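Side-chain contacts in DNA polymerase beta (Leishmania infantum, PDB 4P4M), which catalyses the addition of deoxynucleotides from their triphosphates to DNA and probably serves in base excision repair: residues D125-K130 with V143-F148; R168-E173 with V224-S229; V297-A302 with Y308-Y313. One frame throughout, in Å; residues are numbered along the deposited sequence.

In the fold
The three contacts follow one another along the chain, each closing before the next opens, and they fall in the fingers, palm and thumb of this family X polymerase. Contact 1 packs helices 124-130 and 139-146 of the fingers. Contact 2 sets helix 157-175 against helix 219-229 in the palm, whose mixed sheet carries the magnesium-binding Asp196 and Asp198. Contact 3 joins helix 293-305 to strand 308-310 in the thumb. Their centres lie 29 to 37 Å apart and none touches another. Contacts 1 and 3 occupy opposite sides of the chain's centre. The first two are packing away from the annotated sites, whereas 297-302 and 308-313 together meet the DNA beside the incoming nucleotide.

Contact 1: D125-K130 with V143-F148; sequences DELLQK and VGIKYF
Leu128 and Ile145 form the close part of this contact, a wholly apolar junction between two short helices of the fingers domain, 124-130 and 139-146. Their CA atoms are 6.0 Å apart, the nearest such pair of the two segments. Leu128 CD2 sits 3.7 Å from Ile145 CG2 as the two side chains run past each other in opposite directions, and the same methyl comes within 3.8 Å of Ile145 O.

The two branches of Ile145 divide the work. With CG2 anti to the backbone N and CG1 anti to the carbonyl carbon (chi1 -70°), CG2 is turned to Leu128, while CD1, at the end of the longer branch, reaches Leu127 CG at 4.0 Å. Leu127, which is buried, meets this isoleucine at about a right angle, so its branch point and one methyl bear on the end of a chain that crosses it. Ala131 and Leu137, from the connection between the helices, also touch Ile145.

The other faces of the helices are quite different. Asp125 and Gln129 leave the helix away from the partner and are exposed, and Lys146 does the same from its own helix. No hydrogen bond or salt bridge passes between the segments. Val143 and Tyr147 turn to the palm instead, both touching Met247 of strand 243-248, and Tyr147 OH is hydrogen-bonded to Glu234.

Tyr147 is the first residue beyond helix 139-146 and the N-cap of the helix that follows. Phe148 comes next, its side chain directed at helix 124-130. It packs less closely than the leucine-isoleucine pair, its CB 4.2 Å from Leu128 CD2, with Leu128 CD1 4.2 Å from Phe148 CD2, oblique to the ring.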
loop_
_atom_site.group_PDB
_atom_site.type_symbol
_atom_site.label_atom_id
_atom_site.label_comp_id
_atom_site.label_asym_id
_atom_site.label_seq_id
_atom_site.Cartn_x
_atom_site.Cartn_y
_atom_site.Cartn_z
ATOM N N ASP A 125 -11.500 -3.776 -24.364
ATOM C CA ASP A 125 -12.650 -4.658 -24.584
ATOM C C ASP A 125 -12.213 -6.001 -25.168
ATOM O O ASP A 125 -12.730 -7.056 -24.789
ATOM C CB ASP A 125 -13.653 -3.968 -25.529
ATOM C CG ASP A 125 -15.037 -4.619 -25.521
ATOM O OD1 ASP A 125 -15.399 -5.261 -24.507
ATOM O OD2 ASP A 125 -15.772 -4.472 -26.533
ATOM N N GLU A 126 -11.271 -5.955 -26.106
ATOM C CA GLU A 126 -10.730 -7.167 -26.715
ATOM C C GLU A 126 -9.868 -7.958 -25.731
ATOM O O GLU A 126 -9.914 -9.187 -25.705
ATOM C CB GLU A 126 -9.916 -6.826 -27.966
ATOM C CG GLU A 126 -10.757 -6.298 -29.119
ATOM C CD GLU A 126 -11.837 -7.277 -29.559
ATOM O OE1 GLU A 126 -11.718 -8.485 -29.250
ATOM O OE2 GLU A 126 -12.808 -6.833 -30.212
ATOM N N LEU A 127 -9.085 -7.249 -24.923
ATOM C CA LEU A 127 -8.290 -7.909 -23.881
ATOM C C LEU A 127 -9.173 -8.701 -22.920
ATOM O O LEU A 127 -8.854 -9.840 -22.585
ATOM C CB LEU A 127 -7.433 -6.903 -23.115
ATOM C CG LEU A 127 -6.577 -7.458 -21.957
ATOM C CD1 LEU A 127 -5.655 -8.582 -22.446
ATOM C CD2 LEU A 127 -5.762 -6.349 -21.321
ATOM N N LEU A 128 -10.283 -8.104 -22.486
ATOM C CA LEU A 128 -11.185 -8.772 -21.543
ATOM C C LEU A 128 -11.793 -10.040 -22.139
ATOM O O LEU A 128 -11.802 -11.096 -21.504
ATOM C CB LEU A 128 -12.312 -7.836 -21.095
ATOM C CG LEU A 128 -11.977 -6.464 -20.499
ATOM C CD1 LEU A 128 -13.247 -5.795 -19.976
ATOM C CD2 LEU A 128 -10.943 -6.568 -19.394
ATOM N N GLN A 129 -12.309 -9.919 -23.359
ATOM C CA GLN A 129 -12.983 -11.049 -24.008
ATOM C C GLN A 129 -11.997 -12.176 -24.321
ATOM O O GLN A 129 -12.386 -13.346 -24.331
ATOM C CB GLN A 129 -13.770 -10.610 -25.264
ATOM C CG GLN A 129 -14.489 -11.744 -26.053
ATOM C CD GLN A 129 -15.892 -12.091 -25.532
ATOM O OE1 GLN A 129 -16.301 -11.638 -24.468
ATOM N NE2 GLN A 129 -16.626 -12.908 -26.289
ATOM N N LYS A 130 -10.725 -11.844 -24.530
ATOM C CA LYS A 130 -9.723 -12.843 -24.922
ATOM C C LYS A 130 -8.748 -13.341 -23.846
ATOM O O LYS A 130 -8.061 -14.339 -24.060
ATOM C CB LYS A 130 -8.908 -12.335 -26.119
ATOM C CG LYS A 130 -9.712 -12.170 -27.398
ATOM C CD LYS A 130 -8.849 -11.615 -28.519
ATOM C CE LYS A 130 -9.667 -11.388 -29.779
ATOM N NZ LYS A 130 -10.337 -12.637 -30.232
ATOM N N VAL A 143 -6.116 -10.838 -12.474
ATOM C CA VAL A 143 -7.005 -10.202 -11.504
ATOM C C VAL A 143 -7.434 -8.819 -11.987
ATOM O O VAL A 143 -8.599 -8.439 -11.856
ATOM C CB VAL A 143 -6.353 -10.111 -10.095
ATOM C CG1 VAL A 143 -7.210 -9.272 -9.162
ATOM C CG2 VAL A 143 -6.133 -11.508 -9.528
ATOM N N GLY A 144 -6.502 -8.065 -12.560
ATOM C CA GLY A 144 -6.829 -6.745 -13.080
ATOM C C GLY A 144 -7.887 -6.798 -14.169
ATOM O O GLY A 144 -8.753 -5.921 -14.283
ATOM N N ILE A 145 -7.817 -7.846 -14.981
ATOM C CA ILE A 145 -8.785 -8.050 -16.046
ATOM C C ILE A 145 -10.145 -8.483 -15.503
ATOM O O ILE A 145 -11.178 -7.900 -15.844
ATOM C CB ILE A 145 -8.266 -9.094 -17.047
ATOM C CG1 ILE A 145 -7.097 -8.506 -17.846
ATOM C CG2 ILE A 145 -9.402 -9.574 -17.950
ATOM C CD1 ILE A 145 -6.239 -9.551 -18.555
ATOM N N LYS A 146 -10.144 -9.498 -14.648
ATOM C CA LYS A 146 -11.390 -10.028 -14.091
ATOM C C LYS A 146 -12.188 -8.985 -13.306
ATOM O O LYS A 146 -13.428 -8.975 -13.350
ATOM C CB LYS A 146 -11.106 -11.245 -13.201
ATOM C CG LYS A 146 -12.350 -11.781 -12.504
ATOM C CD LYS A 146 -12.073 -13.055 -11.721
ATOM C CE LYS A 146 -13.362 -13.611 -11.125
ATOM N NZ LYS A 146 -13.125 -14.868 -10.362
ATOM N N TYR A 147 -11.480 -8.111 -12.588
ATOM C CA TYR A 147 -12.114 -7.091 -11.747
ATOM C C TYR A 147 -12.076 -5.684 -12.357
ATOM O O TYR A 147 -12.168 -4.688 -11.639
ATOM C CB TYR A 147 -11.467 -7.079 -10.346
ATOM C CG TYR A 147 -11.820 -8.302 -9.518
ATOM C CD1 TYR A 147 -11.037 -9.456 -9.567
ATOM C CD2 TYR A 147 -12.950 -8.311 -8.706
ATOM C CE1 TYR A 147 -11.366 -10.587 -8.812
ATOM C CE2 TYR A 147 -13.282 -9.440 -7.945
ATOM C CZ TYR A 147 -12.489 -10.569 -8.012
ATOM O OH TYR A 147 -12.824 -11.681 -7.264
ATOM N N PHE A 148 -11.962 -5.608 -13.682
ATOM C CA PHE A 148 -11.890 -4.315 -14.372
ATOM C C PHE A 148 -13.024 -3.359 -13.991
ATOM O O PHE A 148 -12.767 -2.199 -13.683
ATOM C CB PHE A 148 -11.830 -4.496 -15.898
ATOM C CG PHE A 148 -11.639 -3.198 -16.658
ATOM C CD1 PHE A 148 -10.392 -2.597 -16.735
ATOM C CD2 PHE A 148 -12.711 -2.584 -17.288
ATOM C CE1 PHE A 148 -10.220 -1.401 -17.424
ATOM C CE2 PHE A 148 -12.544 -1.393 -17.985
ATOM C CZ PHE A 148 -11.300 -0.800 -18.047
#

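Contact 2: R168-E173 with V224-S229; sequences REKCME and VEFLES
Lys170 NZ, on the palm helix 157-175, is held by a carboxylate of its own helix while the base of the same side chain packs on Phe226 and Leu227 of helix 219-229. The short salt bridge is to Glu169 OE1 at 2.8 Å, made through the lone pair that faces away from the other carboxylate oxygen. A second one, to Glu173 OE1, is long at 3.8 Å and tentative, because Glu173 is deposited in two conformers and its contacts hold for one of them. Both helices belong to the nucleotidyltransferase palm, and their segments cross at 116° with axes 10.6 Å apart, a separation bridged by side chains.

Lys170 thus has two roles. Its CB leaves the helix toward the partner and stands 3.9 Å from Leu227 CD2, but a bend at chi2 (-38°) carries the amine away to the acids. Leu227 is buried and also touches Tyr166 and Leu167 of the first helix as well as Leu233 of strand 233-236, which ties this corner of the interface to the sheet. Cys171, facing away from helix 219-229, packs on Phe179 and Ile181 of strand 179-183.

Phe226 fills the other half. Within its own helix, Ser229 OG donates to Phe226 O at 2.7 Å. In the conformer described, the exposed Glu173 has OE1 in the plane of the Phe226 ring, at its edge. CG of Phe226 is anti to the backbone N (chi1 -171°), which sends the ring across to helix 157-175, where Val174 touches it and where Phe226 CE2 comes 4.0 Å from Lys170 O.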
loop_
_atom_site.group_PDB
_atom_site.type_symbol
_atom_site.label_atom_id
_atom_site.label_comp_id
_atom_site.label_asym_id
_atom_site.label_seq_id
_atom_site.Cartn_x
_atom_site.Cartn_y
_atom_site.Cartn_z
ATOM N N ARG A 168 -10.330 -3.967 11.648
ATOM C CA ARG A 168 -9.967 -3.841 13.068
ATOM C C ARG A 168 -10.565 -4.970 13.917
ATOM O O ARG A 168 -9.893 -5.554 14.786
ATOM C CB ARG A 168 -10.400 -2.476 13.636
ATOM C CG ARG A 168 -9.525 -1.314 13.185
ATOM C CD ARG A 168 -9.885 -0.014 13.911
ATOM N NE ARG A 168 -8.847 0.994 13.724
ATOM C CZ ARG A 168 -9.040 2.300 13.847
ATOM N NH1 ARG A 168 -10.248 2.767 14.156
ATOM N NH2 ARG A 168 -8.025 3.137 13.659
ATOM N N GLU A 169 -11.836 -5.264 13.684
ATOM C CA GLU A 169 -12.478 -6.358 14.391
ATOM C C GLU A 169 -11.808 -7.705 14.100
ATOM O O GLU A 169 -11.539 -8.469 15.026
ATOM C CB GLU A 169 -13.977 -6.426 14.070
ATOM C CG GLU A 169 -14.670 -7.591 14.759
ATOM C CD GLU A 169 -16.148 -7.688 14.422
ATOM O OE1 GLU A 169 -16.497 -8.426 13.472
ATOM O OE2 GLU A 169 -16.958 -7.034 15.113
ATOM N N LYS A 170 -11.545 -8.003 12.824
ATOM C CA LYS A 170 -10.961 -9.300 12.462
ATOM C C LYS A 170 -9.525 -9.406 12.971
ATOM O O LYS A 170 -9.081 -10.478 13.370
ATOM C CB LYS A 170 -11.010 -9.556 10.939
ATOM C CG LYS A 170 -12.422 -9.579 10.333
ATOM C CD LYS A 170 -13.414 -10.243 11.282
ATOM C CE LYS A 170 -14.833 -10.238 10.745
ATOM N NZ LYS A 170 -15.788 -10.621 11.841
ATOM N N CYS A 171 -8.797 -8.292 12.944
ATOM C CA CYS A 171 -7.458 -8.254 13.527
ATOM C C CYS A 171 -7.498 -8.650 15.019
ATOM O O CYS A 171 -6.743 -9.523 15.466
ATOM C CB CYS A 171 -6.827 -6.865 13.327
ATOM S SG CYS A 171 -5.124 -6.683 14.003
ATOM N N MET A 172 -8.390 -8.030 15.787
ATOM C CA MET A 172 -8.523 -8.383 17.206
ATOM C C MET A 172 -8.867 -9.863 17.404
ATOM O O MET A 172 -8.320 -10.523 18.300
ATOM C CB MET A 172 -9.573 -7.503 17.901
ATOM C CG MET A 172 -9.713 -7.752 19.415
ATOM S SD MET A 172 -8.228 -7.327 20.380
ATOM C CE MET A 172 -8.200 -5.538 20.270
ATOM N N GLU A 173 -9.769 -10.378 16.566
ATOM C CA GLU A 173 -10.237 -11.760 16.689
ATOM C C GLU A 173 -9.131 -12.784 16.484
ATOM O O GLU A 173 -8.991 -13.719 17.271
ATOM C CB GLU A 173 -11.374 -12.050 15.700
ATOM C CG GLU A 173 -12.716 -11.522 16.131
ATOM C CD GLU A 173 -13.844 -11.988 15.225
ATOM O OE1 GLU A 173 -13.564 -12.658 14.204
ATOM O OE2 GLU A 173 -15.013 -11.689 15.541
ATOM N N VAL A 224 -4.057 -12.702 6.454
ATOM C CA VAL A 224 -4.623 -12.881 5.112
ATOM C C VAL A 224 -5.444 -14.175 5.002
ATOM O O VAL A 224 -6.567 -14.159 4.486
ATOM C CB VAL A 224 -3.516 -12.822 4.023
ATOM C CG1 VAL A 224 -4.054 -13.305 2.669
ATOM C CG2 VAL A 224 -2.984 -11.383 3.914
ATOM N N GLU A 225 -4.903 -15.284 5.504
ATOM C CA GLU A 225 -5.638 -16.563 5.470
ATOM C C GLU A 225 -6.973 -16.469 6.211
ATOM O O GLU A 225 -7.990 -17.023 5.764
ATOM C CB GLU A 225 -4.803 -17.691 6.089
ATOM C CG GLU A 225 -3.597 -18.093 5.262
ATOM C CD GLU A 225 -2.688 -19.071 5.996
ATOM O OE1 GLU A 225 -2.783 -19.168 7.241
ATOM O OE2 GLU A 225 -1.875 -19.739 5.325
ATOM N N PHE A 226 -6.970 -15.771 7.345
ATOM C CA PHE A 226 -8.194 -15.589 8.132
ATOM C C PHE A 226 -9.252 -14.821 7.319
ATOM O O PHE A 226 -10.416 -15.240 7.248
ATOM C CB PHE A 226 -7.874 -14.875 9.459
ATOM C CG PHE A 226 -9.032 -14.835 10.433
ATOM C CD1 PHE A 226 -9.445 -15.990 11.087
ATOM C CD2 PHE A 226 -9.687 -13.641 10.711
ATOM C CE1 PHE A 226 -10.512 -15.959 11.973
ATOM C CE2 PHE A 226 -10.743 -13.599 11.604
ATOM C CZ PHE A 226 -11.153 -14.761 12.237
ATOM N N LEU A 227 -8.845 -13.710 6.703
ATOM C CA LEU A 227 -9.751 -12.912 5.866
ATOM C C LEU A 227 -10.250 -13.692 4.645
ATOM O O LEU A 227 -11.369 -13.485 4.183
ATOM C CB LEU A 227 -9.076 -11.611 5.417
ATOM C CG LEU A 227 -8.687 -10.631 6.534
ATOM C CD1 LEU A 227 -7.846 -9.488 5.969
ATOM C CD2 LEU A 227 -9.934 -10.078 7.241
ATOM N N GLU A 228 -9.417 -14.579 4.119
ATOM C CA GLU A 228 -9.847 -15.437 3.009
ATOM C C GLU A 228 -10.909 -16.460 3.452
ATOM O O GLU A 228 -11.868 -16.724 2.718
ATOM C CB GLU A 228 -8.630 -16.117 2.359
ATOM C CG GLU A 228 -7.778 -15.128 1.545
ATOM C CD GLU A 228 -6.429 -15.683 1.125
ATOM O OE1 GLU A 228 -5.989 -16.707 1.692
ATOM O OE2 GLU A 228 -5.797 -15.074 0.236
ATOM N N SER A 229 -10.749 -17.018 4.653
ATOM C CA SER A 229 -11.720 -18.002 5.162
ATOM C C SER A 229 -13.092 -17.367 5.400
ATOM O O SER A 229 -14.124 -18.043 5.328
ATOM C CB SER A 229 -11.212 -18.694 6.441
ATOM O OG SER A 229 -11.205 -17.816 7.559
#

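Contact 3: V297-A302 with Y308-Y313; sequences VIMRQA and YLLNEY. With nucleotides of chain C.
The guanidinium of Arg300 has Asn311 CA and Leu310 O over one face, while water 2 and DT2 N1 of chain C lie in its plane at the edge. The Tyr313 ring carries Glu312 CG over the centre of one face, and DA3 O3' of chain C stands at its edge. Arg300 NH1 makes weak hydrogen bonds to DA1 N3 (3.0 Å) and DT2 O2 (3.3 Å) of chain C, both minor-groove acceptors. Its chain is extended from CG to NE, which carries the charge from helix 293-305 down to the bases. Arg300 NH2 makes a long salt bridge to Glu312 OE1 (4.0 Å); Glu312 OE2 has its stronger partner in Arg275, and NH2 bonds weakly to Thr288 OG1 of the nucleotide pocket.

This is the thumb of the polymerase, helix against strand 308-310, gripping chain C. Water 1 joins Arg300 O and Leu310 N to DT2 OP1 of chain C, and Asn311 ND2 holds DA3 OP1 of chain C at 2.9 Å. Asn311 OD1 accepts from Tyr313 N at 2.8 Å, an Asx turn that steadies the amide. On the side of the helix turned from the DNA, Met299 CG presses tightly on Leu310 CD2, at 3.4 Å.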
loop_
_atom_site.group_PDB
_atom_site.type_symbol
_atom_site.label_atom_id
_atom_site.label_comp_id
_atom_site.label_asym_id
_atom_site.label_seq_id
_atom_site.Cartn_x
_atom_site.Cartn_y
_atom_site.Cartn_z
ATOM N N VAL A 297 7.125 13.114 -1.967
ATOM C CA VAL A 297 8.303 13.495 -2.742
ATOM C C VAL A 297 8.894 14.823 -2.244
ATOM O O VAL A 297 10.106 14.943 -2.063
ATOM C CB VAL A 297 7.994 13.567 -4.258
ATOM C CG1 VAL A 297 9.158 14.201 -5.008
ATOM C CG2 VAL A 297 7.695 12.171 -4.794
ATOM N N ILE A 298 8.030 15.810 -2.013
ATOM C CA ILE A 298 8.457 17.106 -1.459
ATOM C C ILE A 298 9.128 16.961 -0.084
ATOM O O ILE A 298 10.186 17.551 0.172
ATOM C CB ILE A 298 7.266 18.101 -1.374
ATOM C CG1 ILE A 298 6.841 18.533 -2.782
ATOM C CG2 ILE A 298 7.624 19.320 -0.523
ATOM C CD1 ILE A 298 5.471 19.178 -2.841
ATOM N N MET A 299 8.525 16.178 0.806
ATOM C CA MET A 299 9.107 15.977 2.140
ATOM C C MET A 299 10.431 15.198 2.077
ATOM O O MET A 299 11.372 15.486 2.828
ATOM C CB MET A 299 8.100 15.295 3.089
ATOM C CG MET A 299 8.618 15.101 4.520
ATOM S SD MET A 299 7.362 14.519 5.701
ATOM C CE MET A 299 6.898 16.044 6.520
ATOM N N ARG A 300 10.515 14.219 1.180
ATOM C CA ARG A 300 11.757 13.458 1.024
ATOM C C ARG A 300 12.874 14.321 0.408
ATOM O O ARG A 300 14.054 14.147 0.728
ATOM C CB ARG A 300 11.515 12.155 0.236
ATOM C CG ARG A 300 10.661 11.156 1.042
ATOM C CD ARG A 300 10.080 9.991 0.217
ATOM N NE ARG A 300 9.312 9.107 1.098
ATOM C CZ ARG A 300 9.067 7.823 0.853
ATOM N NH1 ARG A 300 9.493 7.259 -0.276
ATOM N NH2 ARG A 300 8.385 7.106 1.740
ATOM N N GLN A 301 12.504 15.251 -0.466
ATOM C CA GLN A 301 13.460 16.212 -1.017
ATOM C C GLN A 301 13.980 17.138 0.089
ATOM O O GLN A 301 15.172 17.453 0.151
ATOM C CB GLN A 301 12.821 17.038 -2.141
ATOM C CG GLN A 301 12.658 16.298 -3.465
ATOM C CD GLN A 301 11.835 17.081 -4.490
ATOM O OE1 GLN A 301 11.037 17.952 -4.135
ATOM N NE2 GLN A 301 12.032 16.769 -5.770
ATOM N N ALA A 302 13.074 17.592 0.955
ATOM C CA ALA A 302 13.471 18.426 2.092
ATOM C C ALA A 302 14.476 17.684 2.981
ATOM O O ALA A 302 15.456 18.271 3.460
ATOM C CB ALA A 302 12.251 18.851 2.906
ATOM N N TYR A 308 19.373 14.121 5.379
ATOM C CA TYR A 308 18.608 12.989 5.897
ATOM C C TYR A 308 18.096 12.065 4.792
ATOM O O TYR A 308 17.976 12.469 3.626
ATOM C CB TYR A 308 17.386 13.471 6.688
ATOM C CG TYR A 308 17.710 14.159 7.995
ATOM C CD1 TYR A 308 18.003 15.514 8.028
ATOM C CD2 TYR A 308 17.701 13.452 9.200
ATOM C CE1 TYR A 308 18.297 16.157 9.226
ATOM C CE2 TYR A 308 17.987 14.089 10.407
ATOM C CZ TYR A 308 18.287 15.437 10.408
ATOM O OH TYR A 308 18.576 16.082 11.593
ATOM N N LEU A 309 17.792 10.830 5.192
ATOM C CA LEU A 309 16.990 9.888 4.408
ATOM C C LEU A 309 15.651 9.691 5.128
ATOM O O LEU A 309 15.631 9.344 6.311
ATOM C CB LEU A 309 17.694 8.529 4.317
ATOM C CG LEU A 309 16.828 7.365 3.806
ATOM C CD1 LEU A 309 16.597 7.507 2.315
ATOM C CD2 LEU A 309 17.472 6.003 4.132
ATOM N N LEU A 310 14.548 9.930 4.422
ATOM C CA LEU A 310 13.201 9.672 4.953
ATOM C C LEU A 310 12.498 8.569 4.147
ATOM O O LEU A 310 12.406 8.646 2.909
ATOM C CB LEU A 310 12.359 10.950 4.912
ATOM C CG LEU A 310 10.916 10.839 5.427
ATOM C CD1 LEU A 310 10.916 10.472 6.917
ATOM C CD2 LEU A 310 10.126 12.136 5.190
ATOM N N ASN A 311 12.016 7.543 4.843
ATOM C CA ASN A 311 11.166 6.513 4.235
ATOM C C ASN A 311 10.121 6.041 5.256
ATOM O O ASN A 311 9.956 6.671 6.305
ATOM C CB ASN A 311 12.011 5.345 3.673
ATOM C CG ASN A 311 12.862 4.671 4.737
ATOM O OD1 ASN A 311 12.484 4.634 5.906
ATOM N ND2 ASN A 311 14.026 4.141 4.336
ATOM N N GLU A 312 9.399 4.959 4.961
ATOM C CA GLU A 312 8.364 4.511 5.898
ATOM C C GLU A 312 8.943 3.961 7.195
ATOM O O GLU A 312 8.251 3.918 8.219
ATOM C CB GLU A 312 7.419 3.469 5.268
ATOM C CG GLU A 312 8.114 2.217 4.711
ATOM C CD GLU A 312 8.395 2.323 3.216
ATOM O OE1 GLU A 312 8.988 3.335 2.770
ATOM O OE2 GLU A 312 8.008 1.388 2.479
ATOM N N TYR A 313 10.209 3.548 7.148
ATOM C CA TYR A 313 10.835 2.878 8.284
ATOM C C TYR A 313 11.458 3.833 9.295
ATOM O O TYR A 313 11.619 3.480 10.471
ATOM C CB TYR A 313 11.872 1.865 7.796
ATOM C CG TYR A 313 11.281 0.838 6.860
ATOM C CD1 TYR A 313 10.282 -0.023 7.296
ATOM C CD2 TYR A 313 11.717 0.729 5.539
ATOM C CE1 TYR A 313 9.721 -0.966 6.437
ATOM C CE2 TYR A 313 11.165 -0.216 4.679
ATOM C CZ TYR A 313 10.171 -1.064 5.142
ATOM O OH TYR A 313 9.609 -2.025 4.316
ATOM O OP3 DA C 1 14.917 13.570 -6.789
ATOM P P DA C 1 13.633 12.862 -6.994
ATOM O OP1 DA C 1 13.885 11.711 -7.881
ATOM O OP2 DA C 1 12.625 13.876 -7.354
ATOM O "O5'" DA C 1 13.171 12.239 -5.595
ATOM C "C5'" DA C 1 13.220 12.974 -4.395
ATOM C "C4'" DA C 1 13.085 11.986 -3.241
ATOM O "O4'" DA C 1 11.770 11.373 -3.304
ATOM C "C3'" DA C 1 14.092 10.838 -3.247
ATOM O "O3'" DA C 1 14.432 10.595 -1.883
ATOM C "C2'" DA C 1 13.305 9.693 -3.904
ATOM C "C1'" DA C 1 11.868 9.965 -3.458
ATOM N N9 DA C 1 10.828 9.552 -4.414
ATOM C C8 DA C 1 10.869 9.720 -5.775
ATOM N N7 DA C 1 9.803 9.275 -6.401
ATOM C C5 DA C 1 8.996 8.786 -5.388
ATOM C C6 DA C 1 7.715 8.182 -5.420
ATOM N N6 DA C 1 7.035 7.970 -6.561
ATOM N N1 DA C 1 7.173 7.806 -4.245
ATOM C C2 DA C 1 7.880 8.018 -3.117
ATOM N N3 DA C 1 9.088 8.578 -2.967
ATOM C C4 DA C 1 9.604 8.952 -4.155
ATOM P P DT C 2 15.612 9.573 -1.496
ATOM O OP1 DT C 2 16.150 9.987 -0.180
ATOM O OP2 DT C 2 16.513 9.434 -2.665
ATOM O "O5'" DT C 2 14.851 8.181 -1.331
ATOM C "C5'" DT C 2 13.937 8.032 -0.246
ATOM C "C4'" DT C 2 13.123 6.770 -0.452
ATOM O "O4'" DT C 2 12.219 6.944 -1.575
ATOM C "C3'" DT C 2 13.932 5.496 -0.731
ATOM O "O3'" DT C 2 13.864 4.708 0.469
ATOM C "C2'" DT C 2 13.203 4.852 -1.913
ATOM C "C1'" DT C 2 11.890 5.639 -1.988
ATOM N N1 DT C 2 11.236 5.634 -3.343
ATOM C C2 DT C 2 9.917 5.223 -3.439
ATOM O O2 DT C 2 9.237 4.872 -2.493
ATOM N N3 DT C 2 9.398 5.234 -4.700
ATOM C C4 DT C 2 10.043 5.610 -5.858
ATOM O O4 DT C 2 9.462 5.571 -6.941
ATOM C C5 DT C 2 11.413 6.035 -5.702
ATOM C C7 DT C 2 12.210 6.462 -6.910
ATOM C C6 DT C 2 11.943 6.024 -4.469
ATOM P P DA C 3 14.418 3.195 0.507
ATOM O OP1 DA C 3 14.836 2.903 1.899
ATOM O OP2 DA C 3 15.364 3.001 -0.617
ATOM O "O5'" DA C 3 13.135 2.319 0.157
ATOM C "C5'" DA C 3 11.991 2.358 1.008
ATOM C "C4'" DA C 3 10.946 1.404 0.461
ATOM O "O4'" DA C 3 10.390 1.950 -0.761
ATOM C "C3'" DA C 3 11.500 0.023 0.123
ATOM O "O3'" DA C 3 10.818 -0.896 0.947
ATOM C "C2'" DA C 3 11.119 -0.187 -1.341
ATOM C "C1'" DA C 3 10.062 0.882 -1.615
ATOM N N9 DA C 3 10.118 1.327 -3.006
ATOM C C8 DA C 3 11.163 1.970 -3.612
ATOM N N7 DA C 3 10.952 2.240 -4.882
ATOM C C5 DA C 3 9.687 1.731 -5.128
ATOM C C6 DA C 3 8.897 1.690 -6.292
ATOM N N6 DA C 3 9.295 2.202 -7.472
ATOM N N1 DA C 3 7.684 1.098 -6.197
ATOM C C2 DA C 3 7.299 0.583 -5.018
ATOM N N3 DA C 3 7.960 0.556 -3.862
ATOM C C4 DA C 3 9.159 1.156 -3.981
HETATM O O HOH W 1 14.801 11.295 1.859
HETATM O O HOH W 2 8.777 4.349 0.351
#